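Local structure of envelope polyprotein (Puumala orthohantavirus, 5FXU) at residues 97-102 with 231-236; 206-211 with 339-344; 239-244 with 252-257. The protein contributes, as the Gn ectodomain, to the antigenic surface of the hantavirus, where Gn builds the virion spikes together with its partner Gc. All coordinates share one frame; numbering follows the deposited sequence.

Contact 1 of 3, residues 97-102 with 231-236; sequences LVIETA and ICLVGS
Ile-231, near the middle of strand 228-234, meets Ile-99 and Glu-100 from the loop that leads into helix 102-105, and following it outward from CB explains the contact. At CB the side chain forks. One branch, CG2, occupies the crowded position between the backbone N and the carbonyl carbon; from there it abuts the tip of Ile-99, with Ile-231 CG2 only 3.4 Å from Ile-99 CD1. That is tighter than usual for two carbons, a sign of close packing as the two isoleucines run alongside one another, pointing oppositely. The other branch starts at CG1, swung anti to the backbone N (chi1 -159°), and lies 4.1 Å from Ile-99 CG2. It ends at CD1, which rests against the aliphatic part of Glu-100: Ile-231 CD1 is 3.5 Å from Glu-100 CG and 3.7 Å from Glu-100 CD. Further along the strand, Leu-233 adds a looser touch, its CD2 4.2 Å from Ile-99 CG2.

The loop side presents these groups from a type I turn, closed by Ala-102 N bonding to Ile-99 O at 3.2 Å. Ahead of the turn, Leu-97 O accepts Thr-101 N and Thr-101 OG1 from opposite faces of its carbonyl plane, the hydroxyl at 2.7 Å. The strand is backed by its antiparallel neighbours 185-197 and 237-243, and Cys-232, pointing away from the loop, is disulfide-bonded to Cys-193.

Glu-100 shows how one residue can serve two environments. Its chain bends at chi2 (97°); OE2 is bonded to Tyr-229 OH, with a weak bond from Leu-97 N, while CG and CD lie against Ile-231. No hydrogen bond links the two segments, so their union is purely van der Waals, with the methylene carbon of a glutamate extending the isoleucine core.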
loop_
_atom_site.group_PDB
_atom_site.type_symbol
_atom_site.label_atom_id
_atom_site.label_comp_id
_atom_site.label_asym_id
_atom_site.label_seq_id
_atom_site.Cartn_x
_atom_site.Cartn_y
_atom_site.Cartn_z
ATOM N N LEU A 97 -1.089 12.215 8.812
ATOM C CA LEU A 97 -2.383 12.794 9.211
ATOM C C LEU A 97 -3.468 12.883 8.134
ATOM O O LEU A 97 -4.631 13.096 8.461
ATOM C CB LEU A 97 -2.204 14.165 9.894
ATOM C CG LEU A 97 -1.167 14.217 11.033
ATOM C CD1 LEU A 97 -1.155 15.604 11.653
ATOM C CD2 LEU A 97 -1.411 13.152 12.114
ATOM N N VAL A 98 -3.121 12.733 6.861
ATOM C CA VAL A 98 -4.089 12.975 5.782
ATOM C C VAL A 98 -5.225 11.947 5.828
ATOM O O VAL A 98 -6.397 12.332 5.864
ATOM C CB VAL A 98 -3.393 13.024 4.413
ATOM C CG1 VAL A 98 -4.385 12.981 3.276
ATOM C CG2 VAL A 98 -2.534 14.272 4.329
ATOM N N ILE A 99 -4.872 10.660 5.856
ATOM C CA ILE A 99 -5.877 9.617 5.969
ATOM C C ILE A 99 -6.540 9.671 7.359
ATOM O O ILE A 99 -7.761 9.551 7.472
ATOM C CB ILE A 99 -5.306 8.216 5.665
ATOM C CG1 ILE A 99 -4.984 8.111 4.178
ATOM C CG2 ILE A 99 -6.304 7.126 6.043
ATOM C CD1 ILE A 99 -4.100 6.949 3.806
ATOM N N GLU A 100 -5.732 9.839 8.402
ATOM C CA GLU A 100 -6.241 9.802 9.784
ATOM C C GLU A 100 -7.317 10.831 10.049
ATOM O O GLU A 100 -8.227 10.571 10.816
ATOM C CB GLU A 100 -5.108 9.976 10.801
ATOM C CG GLU A 100 -4.057 8.863 10.769
ATOM C CD GLU A 100 -2.820 9.227 9.953
ATOM O OE1 GLU A 100 -2.950 9.488 8.718
ATOM O OE2 GLU A 100 -1.716 9.245 10.541
ATOM N N THR A 101 -7.235 11.980 9.386
ATOM C CA THR A 101 -8.204 13.070 9.593
ATOM C C THR A 101 -9.127 13.317 8.407
ATOM O O THR A 101 -9.865 14.313 8.400
ATOM C CB THR A 101 -7.497 14.395 9.956
ATOM O OG1 THR A 101 -6.690 14.836 8.855
ATOM C CG2 THR A 101 -6.620 14.193 11.164
ATOM N N ALA A 102 -9.149 12.403 7.444
ATOM C CA ALA A 102 -9.971 12.577 6.242
ATOM C C ALA A 102 -11.481 12.625 6.527
ATOM O O ALA A 102 -12.225 13.289 5.803
ATOM C CB ALA A 102 -9.655 11.503 5.211
ATOM N N ILE A 231 -0.734 3.155 7.754
ATOM C CA ILE A 231 -2.116 3.484 8.044
ATOM C C ILE A 231 -2.964 2.578 7.174
ATOM O O ILE A 231 -2.717 2.456 5.976
ATOM C CB ILE A 231 -2.375 4.998 7.881
ATOM C CG1 ILE A 231 -3.604 5.404 8.654
ATOM C CG2 ILE A 231 -2.452 5.425 6.416
ATOM C CD1 ILE A 231 -3.352 5.529 10.157
ATOM N N CYS A 232 -3.926 1.886 7.788
ATOM C CA CYS A 232 -4.637 0.789 7.138
ATOM C C CYS A 232 -6.111 1.004 7.258
ATOM O O CYS A 232 -6.583 1.633 8.210
ATOM C CB CYS A 232 -4.280 -0.573 7.783
ATOM S SG CYS A 232 -2.497 -0.937 7.851
ATOM N N LEU A 233 -6.847 0.471 6.293
ATOM C CA LEU A 233 -8.285 0.419 6.380
ATOM C C LEU A 233 -8.673 -1.028 6.284
ATOM O O LEU A 233 -8.100 -1.773 5.493
ATOM C CB LEU A 233 -8.948 1.226 5.272
ATOM C CG LEU A 233 -9.129 2.741 5.389
ATOM C CD1 LEU A 233 -9.411 3.314 6.766
ATOM C CD2 LEU A 233 -7.874 3.362 4.851
ATOM N N VAL A 234 -9.659 -1.404 7.086
ATOM C CA VAL A 234 -10.094 -2.771 7.208
ATOM C C VAL A 234 -11.405 -2.953 6.452
ATOM O O VAL A 234 -12.348 -2.213 6.659
ATOM C CB VAL A 234 -10.294 -3.117 8.691
ATOM C CG1 VAL A 234 -10.601 -4.579 8.844
ATOM C CG2 VAL A 234 -9.042 -2.768 9.489
ATOM N N GLY A 235 -11.474 -3.963 5.602
ATOM C CA GLY A 235 -12.673 -4.236 4.808
ATOM C C GLY A 235 -12.993 -3.133 3.818
ATOM O O GLY A 235 -12.097 -2.483 3.291
ATOM N N SER A 236 -14.268 -2.939 3.545
ATOM C CA SER A 236 -14.673 -1.899 2.633
ATOM C C SER A 236 -14.839 -0.554 3.347
ATOM O O SER A 236 -14.900 0.477 2.694
ATOM C CB SER A 236 -15.961 -2.317 1.939
ATOM O OG SER A 236 -16.970 -2.647 2.896
#

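Contact 2 of 3, residues 206-211 with 339-344; sequences MKLEKS and KTLPLT
Leu-208 makes the first touch on Leu-341, at the very start of helix 208-216 and just after the inverse gamma turn centred on Lys-207, the N-cap residue. Its CG stands anti to the backbone N (chi1 180°), which carries CD2 to within 3.8 Å of Leu-341 CD1. Both leucines also pack on Tyr-230, so the pair belongs to a shared apolar patch.

The arrangement is a helix laid by its first turn against a strand: Leu-341 of strand 340-354 is backbone-bonded to Val-312 of strand 310-313, and Lys-339, just before the strand, and Leu-341 on it both point toward the helix.

Glu-209 comes next and meets both of them. Bent at chi2 (53°), it places OE1 over the end of the leucine, 3.5 Å from Leu-341 CD2, while OE2 faces the lysine. The extended Lys-339 chain approaches from the opposite direction and gives a salt bridge of 2.9 Å between NZ and Glu-209 OE2, which is reached on the anti side, 33° out of the carboxylate plane. His-333 ND1 bonds to the same oxygen. Val-335 O is a stronger partner of Lys-339 NZ, which also forms a salt bridge to Glu-213 one helical turn on.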
loop_
_atom_site.group_PDB
_atom_site.type_symbol
_atom_site.label_atom_id
_atom_site.label_comp_id
_atom_site.label_asym_id
_atom_site.label_seq_id
_atom_site.Cartn_x
_atom_site.Cartn_y
_atom_site.Cartn_z
ATOM N N MET A 206 9.449 5.480 16.140
ATOM C CA MET A 206 9.022 5.430 14.738
ATOM C C MET A 206 9.875 4.509 13.873
ATOM O O MET A 206 9.640 4.448 12.659
ATOM C CB MET A 206 9.064 6.820 14.107
ATOM C CG MET A 206 8.305 7.902 14.853
ATOM S SD MET A 206 6.560 7.575 15.089
ATOM C CE MET A 206 6.101 7.502 13.360
ATOM N N LYS A 207 10.819 3.772 14.476
ATOM C CA LYS A 207 11.687 2.846 13.720
ATOM C C LYS A 207 10.902 1.559 13.357
ATOM O O LYS A 207 11.018 0.499 13.988
ATOM C CB LYS A 207 13.048 2.575 14.422
ATOM C CG LYS A 207 14.281 3.429 14.007
ATOM C CD LYS A 207 14.313 4.817 14.597
ATOM C CE LYS A 207 15.739 5.292 14.926
ATOM N NZ LYS A 207 16.457 5.712 13.701
ATOM N N LEU A 208 10.102 1.678 12.295
ATOM C CA LEU A 208 9.182 0.623 11.871
ATOM C C LEU A 208 9.856 -0.734 11.604
ATOM O O LEU A 208 9.335 -1.768 12.031
ATOM C CB LEU A 208 8.392 1.090 10.655
ATOM C CG LEU A 208 7.373 0.145 10.029
ATOM C CD1 LEU A 208 6.323 -0.251 11.058
ATOM C CD2 LEU A 208 6.733 0.818 8.824
ATOM N N GLU A 209 11.014 -0.741 10.945
ATOM C CA GLU A 209 11.668 -2.005 10.618
ATOM C C GLU A 209 12.191 -2.717 11.866
ATOM O O GLU A 209 12.258 -3.957 11.885
ATOM C CB GLU A 209 12.785 -1.811 9.594
ATOM C CG GLU A 209 13.399 -3.096 9.049
ATOM C CD GLU A 209 12.386 -4.100 8.490
ATOM O OE1 GLU A 209 11.375 -3.698 7.883
ATOM O OE2 GLU A 209 12.626 -5.316 8.612
ATOM N N LYS A 210 12.526 -1.958 12.915
ATOM C CA LYS A 210 12.865 -2.567 14.212
ATOM C C LYS A 210 11.708 -3.375 14.785
ATOM O O LYS A 210 11.935 -4.449 15.363
ATOM C CB LYS A 210 13.345 -1.533 15.232
ATOM C CG LYS A 210 14.699 -0.905 14.888
ATOM C CD LYS A 210 15.310 -0.194 16.096
ATOM C CE LYS A 210 16.764 0.317 15.850
ATOM N NZ LYS A 210 17.751 -0.487 15.041
ATOM N N SER A 211 10.477 -2.901 14.596
ATOM C CA SER A 211 9.312 -3.656 15.039
ATOM C C SER A 211 9.225 -4.981 14.330
ATOM O O SER A 211 9.016 -6.009 14.969
ATOM C CB SER A 211 8.011 -2.880 14.835
ATOM O OG SER A 211 8.095 -1.568 15.383
ATOM N N LYS A 339 17.416 -4.187 2.395
ATOM C CA LYS A 339 16.008 -4.553 2.376
ATOM C C LYS A 339 15.102 -3.332 2.318
ATOM O O LYS A 339 15.550 -2.182 2.447
ATOM C CB LYS A 339 15.670 -5.456 3.557
ATOM C CG LYS A 339 15.688 -4.803 4.926
ATOM C CD LYS A 339 15.313 -5.803 6.006
ATOM C CE LYS A 339 15.785 -5.340 7.372
ATOM N NZ LYS A 339 15.357 -6.302 8.414
ATOM N N THR A 340 13.821 -3.599 2.077
ATOM C CA THR A 340 12.846 -2.564 1.831
ATOM C C THR A 340 11.528 -2.851 2.510
ATOM O O THR A 340 11.264 -3.991 2.901
ATOM C CB THR A 340 12.534 -2.437 0.328
ATOM O OG1 THR A 340 11.940 -3.652 -0.138
ATOM C CG2 THR A 340 13.789 -2.156 -0.466
ATOM N N LEU A 341 10.701 -1.801 2.582
ATOM C CA LEU A 341 9.290 -1.878 2.970
ATOM C C LEU A 341 8.455 -1.429 1.790
ATOM O O LEU A 341 8.800 -0.452 1.113
ATOM C CB LEU A 341 8.983 -0.955 4.151
ATOM C CG LEU A 341 9.496 -1.431 5.516
ATOM C CD1 LEU A 341 9.526 -0.273 6.490
ATOM C CD2 LEU A 341 8.640 -2.548 6.061
ATOM N N PRO A 342 7.340 -2.122 1.540
ATOM C CA PRO A 342 6.525 -1.728 0.403
ATOM C C PRO A 342 5.678 -0.488 0.699
ATOM O O PRO A 342 5.278 -0.269 1.856
ATOM C CB PRO A 342 5.655 -2.955 0.170
ATOM C CG PRO A 342 5.516 -3.577 1.541
ATOM C CD PRO A 342 6.839 -3.345 2.196
ATOM N N LEU A 343 5.389 0.291 -0.350
ATOM C CA LEU A 343 4.584 1.510 -0.232
ATOM C C LEU A 343 3.129 1.235 0.109
ATOM O O LEU A 343 2.518 1.985 0.873
ATOM C CB LEU A 343 4.650 2.355 -1.511
ATOM C CG LEU A 343 5.959 3.039 -1.848
ATOM C CD1 LEU A 343 5.636 4.291 -2.661
ATOM C CD2 LEU A 343 6.816 3.402 -0.649
ATOM N N THR A 344 2.579 0.188 -0.493
ATOM C CA THR A 344 1.248 -0.302 -0.168
ATOM C C THR A 344 1.318 -1.791 0.099
ATOM O O THR A 344 2.244 -2.458 -0.347
ATOM C CB THR A 344 0.234 -0.068 -1.293
ATOM O OG1 THR A 344 0.517 -0.946 -2.395
ATOM C CG2 THR A 344 0.262 1.395 -1.746
#

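Contact 3 of 3, residues 239-244 with 252-257; sequences EPLYIP and AEVLSR
Ile-243 wedges against Val-254 and Leu-255 in a strand-loop-helix unit, in which strand 237-243 leads through a short loop into helix 249-260, packed beside it. Strand 241-243 and helix 252-257 cross at -50°, their axes 9.3 Å apart at closest, a separation that apolar side chains span without any hydrogen bond between the two pieces.

The main bump is Ile-243, and its two branches fit different parts of the helix surface. CG2 presses on the leucine at its fork, with Ile-243 CG2 3.5 Å from Leu-255 CG and 3.7 Å from Leu-255 CD2. The longer branch turns the other way: CG1 sits beside the backbone N (chi1 -52°), and a second bend (chi2 -68°) brings CD1 alongside the valine, 3.9 Å from Val-254 CB. Two consecutive helix residues thus form a notch with the isoleucine set in it, one branch to each wall. Further back on the strand Leu-241 comes in more loosely, its CD2 4.4 Å from Val-254 CG2.

Beyond Ile-243 the strand ends at a cis peptide bond, and Pro-244 becomes a second, smaller bump. Leu-208 and Ser-211 of helix 208-216 also touch it, and Leu-255 touches Phe-212 of that helix, so the end of the strand is met by both helices. One methyl of Leu-255 rests against both the last strand residue and the proline after it: Leu-255 CD1 lies 4.0 Å from Ile-243 CG2 and 3.7 Å from Pro-244 CB.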
loop_
_atom_site.group_PDB
_atom_site.type_symbol
_atom_site.label_atom_id
_atom_site.label_comp_id
_atom_site.label_asym_id
_atom_site.label_seq_id
_atom_site.Cartn_x
_atom_site.Cartn_y
_atom_site.Cartn_z
ATOM N N GLU A 239 -12.592 2.786 10.496
ATOM C CA GLU A 239 -11.708 3.833 10.945
ATOM C C GLU A 239 -10.257 3.462 10.621
ATOM O O GLU A 239 -9.916 2.289 10.594
ATOM C CB GLU A 239 -11.882 4.053 12.433
ATOM C CG GLU A 239 -13.241 4.655 12.704
ATOM C CD GLU A 239 -13.495 4.938 14.163
ATOM O OE1 GLU A 239 -13.057 4.149 15.036
ATOM O OE2 GLU A 239 -14.153 5.964 14.428
ATOM N N PRO A 240 -9.394 4.463 10.403
ATOM C CA PRO A 240 -7.987 4.143 10.163
ATOM C C PRO A 240 -7.326 3.399 11.338
ATOM O O PRO A 240 -7.610 3.683 12.492
ATOM C CB PRO A 240 -7.336 5.516 9.980
ATOM C CG PRO A 240 -8.487 6.453 9.749
ATOM C CD PRO A 240 -9.610 5.909 10.533
ATOM N N LEU A 241 -6.499 2.421 11.002
ATOM C CA LEU A 241 -5.755 1.610 11.959
ATOM C C LEU A 241 -4.262 1.922 11.768
ATOM O O LEU A 241 -3.740 1.802 10.668
ATOM C CB LEU A 241 -6.045 0.156 11.661
ATOM C CG LEU A 241 -5.160 -0.895 12.307
ATOM C CD1 LEU A 241 -5.284 -0.860 13.827
ATOM C CD2 LEU A 241 -5.550 -2.256 11.752
ATOM N N TYR A 242 -3.625 2.393 12.832
ATOM C CA TYR A 242 -2.229 2.753 12.857
ATOM C C TYR A 242 -1.390 1.501 13.163
ATOM O O TYR A 242 -1.668 0.778 14.115
ATOM C CB TYR A 242 -2.026 3.821 13.929
ATOM C CG TYR A 242 -0.621 4.398 14.043
ATOM C CD1 TYR A 242 0.408 3.704 14.712
ATOM C CD2 TYR A 242 -0.316 5.673 13.518
ATOM C CE1 TYR A 242 1.689 4.247 14.821
ATOM C CE2 TYR A 242 0.952 6.225 13.650
ATOM C CZ TYR A 242 1.941 5.514 14.305
ATOM O OH TYR A 242 3.186 6.060 14.422
ATOM N N ILE A 243 -0.365 1.246 12.355
ATOM C CA ILE A 243 0.550 0.103 12.563
ATOM C C ILE A 243 1.948 0.668 12.791
ATOM O O ILE A 243 2.454 1.347 11.914
ATOM C CB ILE A 243 0.607 -0.834 11.330
ATOM C CG1 ILE A 243 -0.790 -1.271 10.867
ATOM C CG2 ILE A 243 1.531 -2.019 11.585
ATOM C CD1 ILE A 243 -1.520 -2.177 11.817
ATOM N N PRO A 244 2.588 0.403 13.936
ATOM C CA PRO A 244 2.043 -0.454 15.022
ATOM C C PRO A 244 1.347 0.272 16.148
ATOM O O PRO A 244 1.787 1.318 16.555
ATOM C CB PRO A 244 3.280 -1.169 15.554
ATOM C CG PRO A 244 4.400 -0.259 15.248
ATOM C CD PRO A 244 4.007 0.721 14.172
ATOM N N ALA A 252 -1.294 -6.268 15.704
ATOM C CA ALA A 252 -0.457 -7.452 15.850
ATOM C C ALA A 252 -0.691 -8.425 14.703
ATOM O O ALA A 252 0.234 -9.009 14.184
ATOM C CB ALA A 252 -0.670 -8.150 17.202
ATOM N N GLU A 253 -1.933 -8.614 14.341
ATOM C CA GLU A 253 -2.272 -9.483 13.244
ATOM C C GLU A 253 -1.770 -9.013 11.900
ATOM O O GLU A 253 -1.306 -9.836 11.094
ATOM C CB GLU A 253 -3.776 -9.715 13.206
ATOM C CG GLU A 253 -4.186 -10.730 14.241
ATOM C CD GLU A 253 -5.639 -11.085 14.164
ATOM O OE1 GLU A 253 -6.442 -10.371 13.491
ATOM O OE2 GLU A 253 -5.959 -12.101 14.814
ATOM N N VAL A 254 -1.848 -7.706 11.655
ATOM C CA VAL A 254 -1.405 -7.162 10.391
ATOM C C VAL A 254 0.110 -7.285 10.291
ATOM O O VAL A 254 0.640 -7.658 9.247
ATOM C CB VAL A 254 -1.834 -5.706 10.205
ATOM C CG1 VAL A 254 -1.158 -5.094 8.986
ATOM C CG2 VAL A 254 -3.352 -5.604 10.047
ATOM N N LEU A 255 0.805 -6.961 11.379
ATOM C CA LEU A 255 2.245 -7.051 11.377
ATOM C C LEU A 255 2.726 -8.464 11.143
ATOM O O LEU A 255 3.701 -8.635 10.423
ATOM C CB LEU A 255 2.864 -6.535 12.668
ATOM C CG LEU A 255 3.020 -5.030 12.720
ATOM C CD1 LEU A 255 3.157 -4.624 14.175
ATOM C CD2 LEU A 255 4.222 -4.549 11.922
ATOM N N SER A 256 2.089 -9.450 11.785
ATOM C CA SER A 256 2.492 -10.838 11.584
ATOM C C SER A 256 2.264 -11.287 10.122
ATOM O O SER A 256 3.184 -11.830 9.512
ATOM C CB SER A 256 1.901 -11.772 12.638
ATOM O OG SER A 256 0.528 -11.654 12.641
ATOM N N ARG A 257 1.105 -10.967 9.544
ATOM C CA ARG A 257 0.858 -11.287 8.136
ATOM C C ARG A 257 1.842 -10.541 7.213
ATOM O O ARG A 257 2.293 -11.109 6.231
ATOM C CB ARG A 257 -0.582 -11.039 7.732
ATOM C CG ARG A 257 -1.614 -11.795 8.547
ATOM C CD ARG A 257 -2.212 -13.034 7.894
ATOM N NE ARG A 257 -3.034 -13.974 8.714
ATOM C CZ ARG A 257 -3.232 -14.013 10.055
ATOM N NH1 ARG A 257 -2.763 -13.103 10.942
ATOM N NH2 ARG A 257 -3.973 -15.022 10.543
#

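In the fold
Contacts 1 and 3 each have one segment on neighbouring antiparallel strands, 228-234 and 237-243, and their centres are 12 Å apart; a probable backbone hydrogen bond joins them, Cys-232 N to Leu-241 O at 2.9 Å, and Cys-232 SG packs on Ile-243 CG1 at 3.5 Å. Contact 2 meets contact 3 at the far end of the second strand, where Met-206 CE is 3.4 Å from Tyr-242 OH. Contacts 1 and 2 do not touch, their nearest atoms about 7 Å apart. Contact 3 therefore bridges them. In contact 2 the Lys-339 side chain is about 9 Å from an N-acetylglucosamine of a protein-linked glycan.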